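Local coordinates for protein SAM dependent methyltransferase (Aquifex aeolicus, PDB 3DH0) that binds S-adenosylmethionine and probably transfers its methyl group to an acceptor, at residues 56-70 and 87-100. Sequence-based numbering, arbitrary orientation.
With SAM (S-adenosylmethionine), chain C.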
ATOM      1  N   SER A  56      -3.435  -6.449   9.552  1.00 18.92           N
ATOM      2  CA  SER A  56      -3.754  -6.500  10.963  1.00 19.68           C
ATOM      3  C   SER A  56      -3.372  -7.859  11.547  1.00 22.66           C
ATOM      4  O   SER A  56      -2.659  -7.952  12.554  1.00 22.51           O
ATOM      5  CB  SER A  56      -5.252  -6.251  11.151  1.00 16.25           C
ATOM      6  OG  SER A  56      -5.601  -6.168  12.513  1.00 13.05           O
ATOM      7  N   LYS A  57      -3.854  -8.915  10.904  1.00 24.64           N
ATOM      8  CA  LYS A  57      -3.589 -10.254  11.372  1.00 27.19           C
ATOM      9  C   LYS A  57      -2.105 -10.568  11.441  1.00 28.65           C
ATOM     10  O   LYS A  57      -1.631 -11.122  12.435  1.00 29.08           O
ATOM     11  CB  LYS A  57      -4.271 -11.277  10.468  1.00 29.33           C
ATOM     12  CG  LYS A  57      -4.068 -12.713  10.932  1.00 32.06           C
ATOM     13  CD  LYS A  57      -4.378 -13.727   9.841  1.00 33.93           C
ATOM     14  CE  LYS A  57      -4.135 -15.155  10.331  1.00 35.61           C
ATOM     15  NZ  LYS A  57      -4.229 -16.180   9.231  1.00 34.83           N
ATOM     16  N   MET A  58      -1.379 -10.207  10.385  1.00 29.22           N
ATOM     17  CA  MET A  58       0.048 -10.493  10.289  1.00 29.23           C
ATOM     18  C   MET A  58       1.005  -9.804  11.239  1.00 29.15           C
ATOM     19  O   MET A  58       2.109 -10.281  11.422  1.00 30.42           O
ATOM     20  CB  MET A  58       0.538 -10.274   8.861  1.00 29.52           C
ATOM     21  CG  MET A  58       0.286 -11.471   7.948  1.00 32.92           C
ATOM     22  SD  MET A  58       1.340 -11.466   6.486  1.00 35.17           S
ATOM     23  CE  MET A  58       2.933 -11.804   7.228  1.00 33.90           C
ATOM     24  N   VAL A  59       0.612  -8.687  11.836  1.00 28.89           N
ATOM     25  CA  VAL A  59       1.503  -8.021  12.765  1.00 28.16           C
ATOM     26  C   VAL A  59       1.100  -8.414  14.179  1.00 27.56           C
ATOM     27  O   VAL A  59       1.876  -8.298  15.118  1.00 28.19           O
ATOM     28  CB  VAL A  59       1.452  -6.492  12.591  1.00 29.20           C
ATOM     29  CG1 VAL A  59       1.887  -6.118  11.183  1.00 27.55           C
ATOM     30  CG2 VAL A  59       0.062  -5.974  12.890  1.00 28.42           C
ATOM     31  N   GLY A  60      -0.125  -8.901  14.312  1.00 27.31           N
ATOM     32  CA  GLY A  60      -0.625  -9.340  15.599  1.00 28.43           C
ATOM     33  C   GLY A  60      -0.841  -8.299  16.675  1.00 28.88           C
ATOM     34  O   GLY A  60      -0.638  -7.107  16.477  1.00 29.74           O
ATOM     35  N   GLU A  61      -1.273  -8.786  17.830  1.00 30.40           N
ATOM     36  CA  GLU A  61      -1.539  -7.972  19.008  1.00 31.91           C
ATOM     37  C   GLU A  61      -0.408  -6.973  19.277  1.00 31.30           C
ATOM     38  O   GLU A  61      -0.653  -5.856  19.702  1.00 29.54           O
ATOM     39  CB  GLU A  61      -1.716  -8.913  20.209  1.00 35.50           C
ATOM     40  CG  GLU A  61      -0.524  -9.891  20.355  1.00 43.36           C
ATOM     41  CD  GLU A  61      -0.647 -10.892  21.518  1.00 47.45           C
ATOM     42  OE1 GLU A  61       0.342 -11.641  21.764  1.00 47.45           O
ATOM     43  OE2 GLU A  61      -1.724 -10.938  22.174  1.00 49.85           O
ATOM     44  N   LYS A  62       0.826  -7.394  19.010  1.00 32.92           N
ATOM     45  CA  LYS A  62       2.014  -6.570  19.231  1.00 35.12           C
ATOM     46  C   LYS A  62       2.333  -5.525  18.157  1.00 34.49           C
ATOM     47  O   LYS A  62       2.968  -4.515  18.453  1.00 35.66           O
ATOM     48  CB  LYS A  62       3.258  -7.469  19.421  1.00 39.01           C
ATOM     49  CG  LYS A  62       3.556  -7.874  20.867  1.00 42.00           C
ATOM     50  CD  LYS A  62       2.435  -8.738  21.466  1.00 45.58           C
ATOM     51  CE  LYS A  62       2.663  -9.000  22.962  1.00 47.41           C
ATOM     52  NZ  LYS A  62       1.632  -9.901  23.577  1.00 48.94           N
ATOM     53  N   GLY A  63       1.928  -5.777  16.917  1.00 32.86           N
ATOM     54  CA  GLY A  63       2.200  -4.838  15.845  1.00 30.70           C
ATOM     55  C   GLY A  63       1.182  -3.715  15.707  1.00 30.89           C
ATOM     56  O   GLY A  63       0.273  -3.561  16.525  1.00 31.04           O
ATOM     57  N   LYS A  64       1.327  -2.920  14.660  1.00 29.88           N
ATOM     58  CA  LYS A  64       0.400  -1.832  14.448  1.00 28.01           C
ATOM     59  C   LYS A  64       0.232  -1.546  12.967  1.00 25.56           C
ATOM     60  O   LYS A  64       1.146  -1.743  12.177  1.00 24.91           O
ATOM     61  CB  LYS A  64       0.902  -0.582  15.165  1.00 28.63           C
ATOM     62  CG  LYS A  64      -0.201   0.375  15.565  1.00 29.92           C
ATOM     63  CD  LYS A  64       0.389   1.647  16.140  1.00 32.16           C
ATOM     64  CE  LYS A  64       1.313   1.373  17.313  1.00 31.52           C
ATOM     65  NZ  LYS A  64       1.909   2.633  17.810  1.00 33.01           N
ATOM     66  N   VAL A  65      -0.948  -1.084  12.592  1.00 23.83           N
ATOM     67  CA  VAL A  65      -1.211  -0.774  11.201  1.00 22.13           C
ATOM     68  C   VAL A  65      -1.731   0.647  11.034  1.00 21.34           C
ATOM     69  O   VAL A  65      -2.802   0.984  11.520  1.00 21.51           O
ATOM     70  CB  VAL A  65      -2.260  -1.744  10.597  1.00 23.22           C
ATOM     71  CG1 VAL A  65      -2.511  -1.388   9.145  1.00 23.54           C
ATOM     72  CG2 VAL A  65      -1.789  -3.181  10.711  1.00 20.25           C
ATOM     73  N   TYR A  66      -0.961   1.487  10.360  1.00 20.16           N
ATOM     74  CA  TYR A  66      -1.401   2.848  10.103  1.00 20.61           C
ATOM     75  C   TYR A  66      -1.972   2.854   8.703  1.00 19.14           C
ATOM     76  O   TYR A  66      -1.254   2.624   7.738  1.00 19.90           O
ATOM     77  CB  TYR A  66      -0.237   3.839  10.177  1.00 23.34           C
ATOM     78  CG  TYR A  66       0.281   4.073  11.570  1.00 23.14           C
ATOM     79  CD1 TYR A  66      -0.480   4.768  12.505  1.00 22.43           C
ATOM     80  CD2 TYR A  66       1.519   3.567  11.963  1.00 22.61           C
ATOM     81  CE1 TYR A  66      -0.029   4.947  13.789  1.00 23.27           C
ATOM     82  CE2 TYR A  66       1.975   3.740  13.247  1.00 23.83           C
ATOM     83  CZ  TYR A  66       1.196   4.428  14.153  1.00 24.48           C
ATOM     84  OH  TYR A  66       1.630   4.583  15.435  1.00 26.57           O
ATOM     85  N   ALA A  67      -3.266   3.113   8.600  1.00 16.91           N
ATOM     86  CA  ALA A  67      -3.941   3.143   7.317  1.00 15.89           C
ATOM     87  C   ALA A  67      -4.269   4.578   6.928  1.00 15.28           C
ATOM     88  O   ALA A  67      -5.214   5.155   7.441  1.00 16.71           O
ATOM     89  CB  ALA A  67      -5.219   2.317   7.389  1.00 13.62           C
ATOM     90  N   ILE A  68      -3.494   5.157   6.021  1.00 14.85           N
ATOM     91  CA  ILE A  68      -3.740   6.524   5.590  1.00 16.28           C
ATOM     92  C   ILE A  68      -4.481   6.605   4.268  1.00 16.63           C
ATOM     93  O   ILE A  68      -4.694   5.613   3.597  1.00 16.94           O
ATOM     94  CB  ILE A  68      -2.431   7.308   5.444  1.00 17.29           C
ATOM     95  CG1 ILE A  68      -1.485   6.549   4.510  1.00 19.05           C
ATOM     96  CG2 ILE A  68      -1.809   7.552   6.815  1.00 16.30           C
ATOM     97  CD1 ILE A  68      -0.206   7.295   4.154  1.00 17.16           C
ATOM     98  N   ASP A  69      -4.884   7.810   3.908  1.00 18.49           N
ATOM     99  CA  ASP A  69      -5.591   8.050   2.669  1.00 17.78           C
ATOM    100  C   ASP A  69      -5.944   9.521   2.601  1.00 18.67           C
ATOM    101  O   ASP A  69      -6.483  10.077   3.553  1.00 16.79           O
ATOM    102  CB  ASP A  69      -6.860   7.209   2.600  1.00 18.41           C
ATOM    103  CG  ASP A  69      -7.333   6.998   1.174  1.00 20.54           C
ATOM    104  OD1 ASP A  69      -7.511   7.999   0.455  1.00 22.43           O
ATOM    105  OD2 ASP A  69      -7.520   5.837   0.768  1.00 20.16           O
ATOM    106  N   VAL A  70      -5.631  10.144   1.467  1.00 20.58           N
ATOM    107  CA  VAL A  70      -5.899  11.562   1.242  1.00 21.05           C
ATOM    108  C   VAL A  70      -7.377  11.909   1.199  1.00 22.67           C
ATOM    109  O   VAL A  70      -7.736  13.051   1.444  1.00 22.79           O
ATOM    110  CB  VAL A  70      -5.289  12.066  -0.082  1.00 22.77           C
ATOM    111  CG1 VAL A  70      -3.765  12.075  -0.004  1.00 21.83           C
ATOM    112  CG2 VAL A  70      -5.774  11.202  -1.236  1.00 21.12           C
ATOM    113  N   LEU A  87     -10.813  -4.983  14.491  1.00 25.19           N
ATOM    114  CA  LEU A  87      -9.364  -4.902  14.322  1.00 24.90           C
ATOM    115  C   LEU A  87      -8.801  -3.869  15.308  1.00 25.94           C
ATOM    116  O   LEU A  87      -8.799  -2.670  15.041  1.00 27.63           O
ATOM    117  CB  LEU A  87      -9.039  -4.499  12.881  1.00 24.27           C
ATOM    118  CG  LEU A  87      -9.606  -5.408  11.775  1.00 24.80           C
ATOM    119  CD1 LEU A  87      -9.313  -4.814  10.412  1.00 21.57           C
ATOM    120  CD2 LEU A  87      -9.009  -6.816  11.880  1.00 21.57           C
ATOM    121  N   LYS A  88      -8.309  -4.347  16.445  1.00 25.46           N
ATOM    122  CA  LYS A  88      -7.783  -3.477  17.491  1.00 23.29           C
ATOM    123  C   LYS A  88      -6.423  -2.809  17.278  1.00 21.41           C
ATOM    124  O   LYS A  88      -6.152  -1.782  17.881  1.00 22.23           O
ATOM    125  CB  LYS A  88      -7.769  -4.244  18.814  1.00 23.57           C
ATOM    126  CG  LYS A  88      -9.128  -4.820  19.187  1.00 26.20           C
ATOM    127  CD  LYS A  88     -10.119  -3.779  19.733  1.00 26.25           C
ATOM    128  CE  LYS A  88      -9.849  -3.452  21.200  1.00 29.03           C
ATOM    129  NZ  LYS A  88     -11.056  -2.907  21.894  1.00 29.85           N
ATOM    130  N   ASN A  89      -5.573  -3.366  16.429  1.00 19.44           N
ATOM    131  CA  ASN A  89      -4.258  -2.777  16.215  1.00 18.27           C
ATOM    132  C   ASN A  89      -4.168  -1.844  15.019  1.00 19.03           C
ATOM    133  O   ASN A  89      -3.070  -1.508  14.567  1.00 18.91           O
ATOM    134  CB  ASN A  89      -3.217  -3.879  16.054  1.00 17.50           C
ATOM    135  CG  ASN A  89      -3.474  -4.760  14.844  1.00 19.25           C
ATOM    136  OD1 ASN A  89      -2.674  -5.638  14.530  1.00 19.21           O
ATOM    137  ND2 ASN A  89      -4.591  -4.534  14.160  1.00 16.34           N
ATOM    138  N   VAL A  90      -5.310  -1.415  14.495  1.00 19.32           N
ATOM    139  CA  VAL A  90      -5.277  -0.538  13.342  1.00 18.69           C
ATOM    140  C   VAL A  90      -5.683   0.881  13.647  1.00 18.88           C
ATOM    141  O   VAL A  90      -6.694   1.132  14.296  1.00 19.86           O
ATOM    142  CB  VAL A  90      -6.169  -1.047  12.207  1.00 17.95           C
ATOM    143  CG1 VAL A  90      -5.957  -0.185  10.961  1.00 15.81           C
ATOM    144  CG2 VAL A  90      -5.852  -2.492  11.919  1.00 18.14           C
ATOM    145  N   GLU A  91      -4.876   1.804  13.149  1.00 18.29           N
ATOM    146  CA  GLU A  91      -5.106   3.220  13.336  1.00 18.69           C
ATOM    147  C   GLU A  91      -5.322   3.863  11.949  1.00 17.74           C
ATOM    148  O   GLU A  91      -4.408   3.933  11.134  1.00 14.06           O
ATOM    149  CB  GLU A  91      -3.890   3.812  14.060  1.00 19.82           C
ATOM    150  CG  GLU A  91      -4.149   5.063  14.853  1.00 21.67           C
ATOM    151  CD  GLU A  91      -5.093   4.856  16.021  1.00 23.00           C
ATOM    152  OE1 GLU A  91      -4.749   4.137  16.975  1.00 24.98           O
ATOM    153  OE2 GLU A  91      -6.192   5.424  15.993  1.00 24.04           O
ATOM    154  N   VAL A  92      -6.548   4.303  11.684  1.00 18.66           N
ATOM    155  CA  VAL A  92      -6.895   4.929  10.404  1.00 20.99           C
ATOM    156  C   VAL A  92      -6.722   6.444  10.453  1.00 20.90           C
ATOM    157  O   VAL A  92      -7.329   7.112  11.277  1.00 20.09           O
ATOM    158  CB  VAL A  92      -8.352   4.620  10.011  1.00 21.54           C
ATOM    159  CG1 VAL A  92      -8.658   5.216   8.649  1.00 20.11           C
ATOM    160  CG2 VAL A  92      -8.577   3.115  10.009  1.00 21.40           C
ATOM    161  N   LEU A  93      -5.905   6.981   9.552  1.00 21.17           N
ATOM    162  CA  LEU A  93      -5.634   8.414   9.541  1.00 21.60           C
ATOM    163  C   LEU A  93      -5.875   9.157   8.217  1.00 22.71           C
ATOM    164  O   LEU A  93      -5.743   8.600   7.124  1.00 21.62           O
ATOM    165  CB  LEU A  93      -4.182   8.657   9.982  1.00 20.00           C
ATOM    166  CG  LEU A  93      -3.674   8.044  11.297  1.00 18.52           C
ATOM    167  CD1 LEU A  93      -2.199   8.358  11.480  1.00 17.89           C
ATOM    168  CD2 LEU A  93      -4.468   8.577  12.465  1.00 16.70           C
ATOM    169  N   LYS A  94      -6.218  10.438   8.351  1.00 22.58           N
ATOM    170  CA  LYS A  94      -6.457  11.333   7.224  1.00 21.96           C
ATOM    171  C   LYS A  94      -5.118  11.896   6.746  1.00 22.77           C
ATOM    172  O   LYS A  94      -4.455  12.648   7.457  1.00 23.74           O
ATOM    173  CB  LYS A  94      -7.384  12.463   7.658  1.00 21.85           C
ATOM    174  CG  LYS A  94      -7.561  13.556   6.633  1.00 21.79           C
ATOM    175  CD  LYS A  94      -8.236  13.050   5.392  1.00 23.76           C
ATOM    176  CE  LYS A  94      -8.306  14.140   4.340  1.00 27.44           C
ATOM    177  NZ  LYS A  94      -6.955  14.584   3.858  1.00 28.25           N
ATOM    178  N   SER A  95      -4.727  11.523   5.534  1.00 24.44           N
ATOM    179  CA  SER A  95      -3.461  11.952   4.948  1.00 24.01           C
ATOM    180  C   SER A  95      -3.586  13.129   3.983  1.00 23.78           C
ATOM    181  O   SER A  95      -4.671  13.465   3.506  1.00 22.98           O
ATOM    182  CB  SER A  95      -2.813  10.758   4.231  1.00 24.61           C
ATOM    183  OG  SER A  95      -1.848  11.149   3.267  1.00 25.68           O
ATOM    184  N   GLU A  96      -2.447  13.750   3.714  1.00 24.63           N
ATOM    185  CA  GLU A  96      -2.360  14.880   2.803  1.00 25.66           C
ATOM    186  C   GLU A  96      -1.442  14.385   1.698  1.00 25.00           C
ATOM    187  O   GLU A  96      -0.600  13.535   1.933  1.00 24.68           O
ATOM    188  CB  GLU A  96      -1.740  16.080   3.515  1.00 27.77           C
ATOM    189  CG  GLU A  96      -2.378  17.410   3.186  1.00 31.04           C
ATOM    190  CD  GLU A  96      -3.835  17.486   3.605  1.00 32.74           C
ATOM    191  OE1 GLU A  96      -4.191  16.935   4.666  1.00 32.44           O
ATOM    192  OE2 GLU A  96      -4.626  18.116   2.875  1.00 35.28           O
ATOM    193  N   GLU A  97      -1.593  14.924   0.499  1.00 25.93           N
ATOM    194  CA  GLU A  97      -0.801  14.483  -0.640  1.00 25.34           C
ATOM    195  C   GLU A  97       0.647  14.079  -0.385  1.00 25.26           C
ATOM    196  O   GLU A  97       1.026  12.945  -0.663  1.00 26.47           O
ATOM    197  CB  GLU A  97      -0.870  15.525  -1.754  1.00 24.57           C
ATOM    198  CG  GLU A  97      -0.347  15.047  -3.109  1.00 25.57           C
ATOM    199  CD  GLU A  97      -1.031  13.789  -3.623  1.00 26.33           C
ATOM    200  OE1 GLU A  97      -2.270  13.670  -3.495  1.00 27.01           O
ATOM    201  OE2 GLU A  97      -0.324  12.919  -4.174  1.00 24.90           O
ATOM    202  N   ASN A  98       1.473  14.973   0.139  1.00 24.91           N
ATOM    203  CA  ASN A  98       2.866  14.593   0.365  1.00 25.79           C
ATOM    204  C   ASN A  98       3.320  14.719   1.802  1.00 26.28           C
ATOM    205  O   ASN A  98       4.507  14.929   2.071  1.00 26.16           O
ATOM    206  CB  ASN A  98       3.793  15.412  -0.531  1.00 26.67           C
ATOM    207  CG  ASN A  98       3.439  15.286  -1.994  1.00 26.82           C
ATOM    208  OD1 ASN A  98       2.850  16.190  -2.579  1.00 26.83           O
ATOM    209  ND2 ASN A  98       3.787  14.150  -2.592  1.00 28.71           N
ATOM    210  N   LYS A  99       2.368  14.581   2.717  1.00 26.50           N
ATOM    211  CA  LYS A  99       2.654  14.689   4.137  1.00 27.90           C
ATOM    212  C   LYS A  99       1.981  13.571   4.926  1.00 27.51           C
ATOM    213  O   LYS A  99       0.754  13.440   4.899  1.00 27.79           O
ATOM    214  CB  LYS A  99       2.153  16.021   4.683  1.00 28.27           C
ATOM    215  CG  LYS A  99       2.541  17.238   3.901  1.00 30.13           C
ATOM    216  CD  LYS A  99       2.188  18.470   4.733  1.00 34.39           C
ATOM    217  CE  LYS A  99       2.140  19.755   3.922  1.00 34.65           C
ATOM    218  NZ  LYS A  99       0.874  19.846   3.148  1.00 35.63           N
ATOM    219  N   ILE A 100       2.776  12.786   5.646  1.00 25.70           N
ATOM    220  CA  ILE A 100       2.240  11.700   6.458  1.00 24.94           C
ATOM    221  C   ILE A 100       2.256  12.174   7.911  1.00 24.00           C
ATOM    222  O   ILE A 100       3.285  12.571   8.438  1.00 24.72           O
ATOM    223  CB  ILE A 100       3.087  10.421   6.281  1.00 25.62           C
ATOM    224  CG1 ILE A 100       3.148  10.060   4.795  1.00 24.84           C
ATOM    225  CG2 ILE A 100       2.478   9.270   7.073  1.00 24.06           C
ATOM    226  CD1 ILE A 100       4.270   9.136   4.417  1.00 24.61           C
TER
HETATM  227  N   SAM C 220      -5.373  -0.179  -1.821  1.00 36.37           N
HETATM  228  CA  SAM C 220      -6.866  -0.210  -1.745  1.00 37.77           C
HETATM  229  C   SAM C 220      -7.365  -1.637  -1.739  1.00 39.30           C
HETATM  230  O   SAM C 220      -6.541  -2.550  -1.802  1.00 40.08           O
HETATM  231  OXT SAM C 220      -8.630  -1.776  -1.667  1.00 42.12           O
HETATM  232  CB  SAM C 220      -7.458   0.535  -2.936  1.00 37.25           C
HETATM  233  CG  SAM C 220      -6.725   1.800  -3.129  1.00 35.07           C
HETATM  234  SD  SAM C 220      -7.173   2.931  -4.474  1.00 32.83           S
HETATM  235  CE  SAM C 220      -6.628   2.040  -5.932  1.00 34.32           C
HETATM  236  C5' SAM C 220      -6.006   4.185  -4.224  1.00 30.92           C
HETATM  237  C4' SAM C 220      -6.263   5.099  -3.044  1.00 28.67           C
HETATM  238  O4' SAM C 220      -5.139   5.971  -3.019  1.00 27.92           O
HETATM  239  C3' SAM C 220      -7.435   6.073  -3.272  1.00 27.94           C
HETATM  240  O3' SAM C 220      -8.459   5.653  -2.326  1.00 25.83           O
HETATM  241  C2' SAM C 220      -6.930   7.444  -2.866  1.00 25.87           C
HETATM  242  O2' SAM C 220      -7.746   8.266  -2.058  1.00 25.94           O
HETATM  243  C1' SAM C 220      -5.508   7.093  -2.328  1.00 27.95           C
HETATM  244  N9  SAM C 220      -4.450   8.058  -2.556  1.00 28.48           N
HETATM  245  C8  SAM C 220      -4.113   8.769  -3.690  1.00 28.94           C
HETATM  246  N7  SAM C 220      -3.082   9.537  -3.526  1.00 28.30           N
HETATM  247  C5  SAM C 220      -2.705   9.329  -2.200  1.00 28.79           C
HETATM  248  C6  SAM C 220      -1.650   9.858  -1.401  1.00 29.45           C
HETATM  249  N6  SAM C 220      -0.766  10.756  -1.889  1.00 28.65           N
HETATM  250  N1  SAM C 220      -1.543   9.432  -0.083  1.00 30.09           N
HETATM  251  C2  SAM C 220      -2.451   8.532   0.365  1.00 29.55           C
HETATM  252  N3  SAM C 220      -3.468   7.977  -0.302  1.00 28.67           N
HETATM  253  C4  SAM C 220      -3.540   8.418  -1.588  1.00 28.08           C
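Asn89, in the turn that leads into strand 90-94, sets its amide beside Ser56 and Gly60, where helix 52-59 runs out, and its CB lies 3.5 Å from Gly63 O in the following turn; a short polar side chain suits a place lined by a hydroxyl and backbone carbonyls. With Val70 and Ile68 it buries the most surface in a contact that spans the parallel strands 64-69 and 90-94 and the loops at their ends. Its own carbonyl starts the pairing: Val65 N donates to Asn89 O (2.9 Å), and Glu91 N returns a nearly straight bond (173°) to Val65 O. Ala67 continues the pattern with Glu91 and Leu93. On one face the beta-branched Val65 and Val90 run alongside each other, Val65 CB 3.9 Å from Val90 CG2. On the other, the Tyr66 ring rests obliquely on Glu91 CB (3.9 Å from CD1) and Leu93 CD1, while its OH takes a bond from Lys64 NZ; replacing the ring by an alanine is likely to leave Leu93 CD1 without its aromatic neighbour and the Lys64 ammonium without that acceptor. Farther along, Ile68 CB packs on Ser95 CB (3.7 Å), and with chi1 at 54° the extended chain beyond CG1 carries CD1 to Ile100 CG1. Val70 sets both methyls against the adenosine, CG1 coming 3.4 Å from SAM C6, where an apolar branched residue fits the flat base. Asp69, toward the C-terminal side of the strand, grips the ribose, OD1 accepting from O2' (2.5 Å), and Glu97 O accepts from adenine N6. Lys6 pairs with the Glu97 carboxylate. Helix 72-85 makes the beta-alpha-beta crossover and covers Val92, strand 40-43 flanks strand 64-69 on its other edge, and strand 90-94 ends this Rossmann-like sheet.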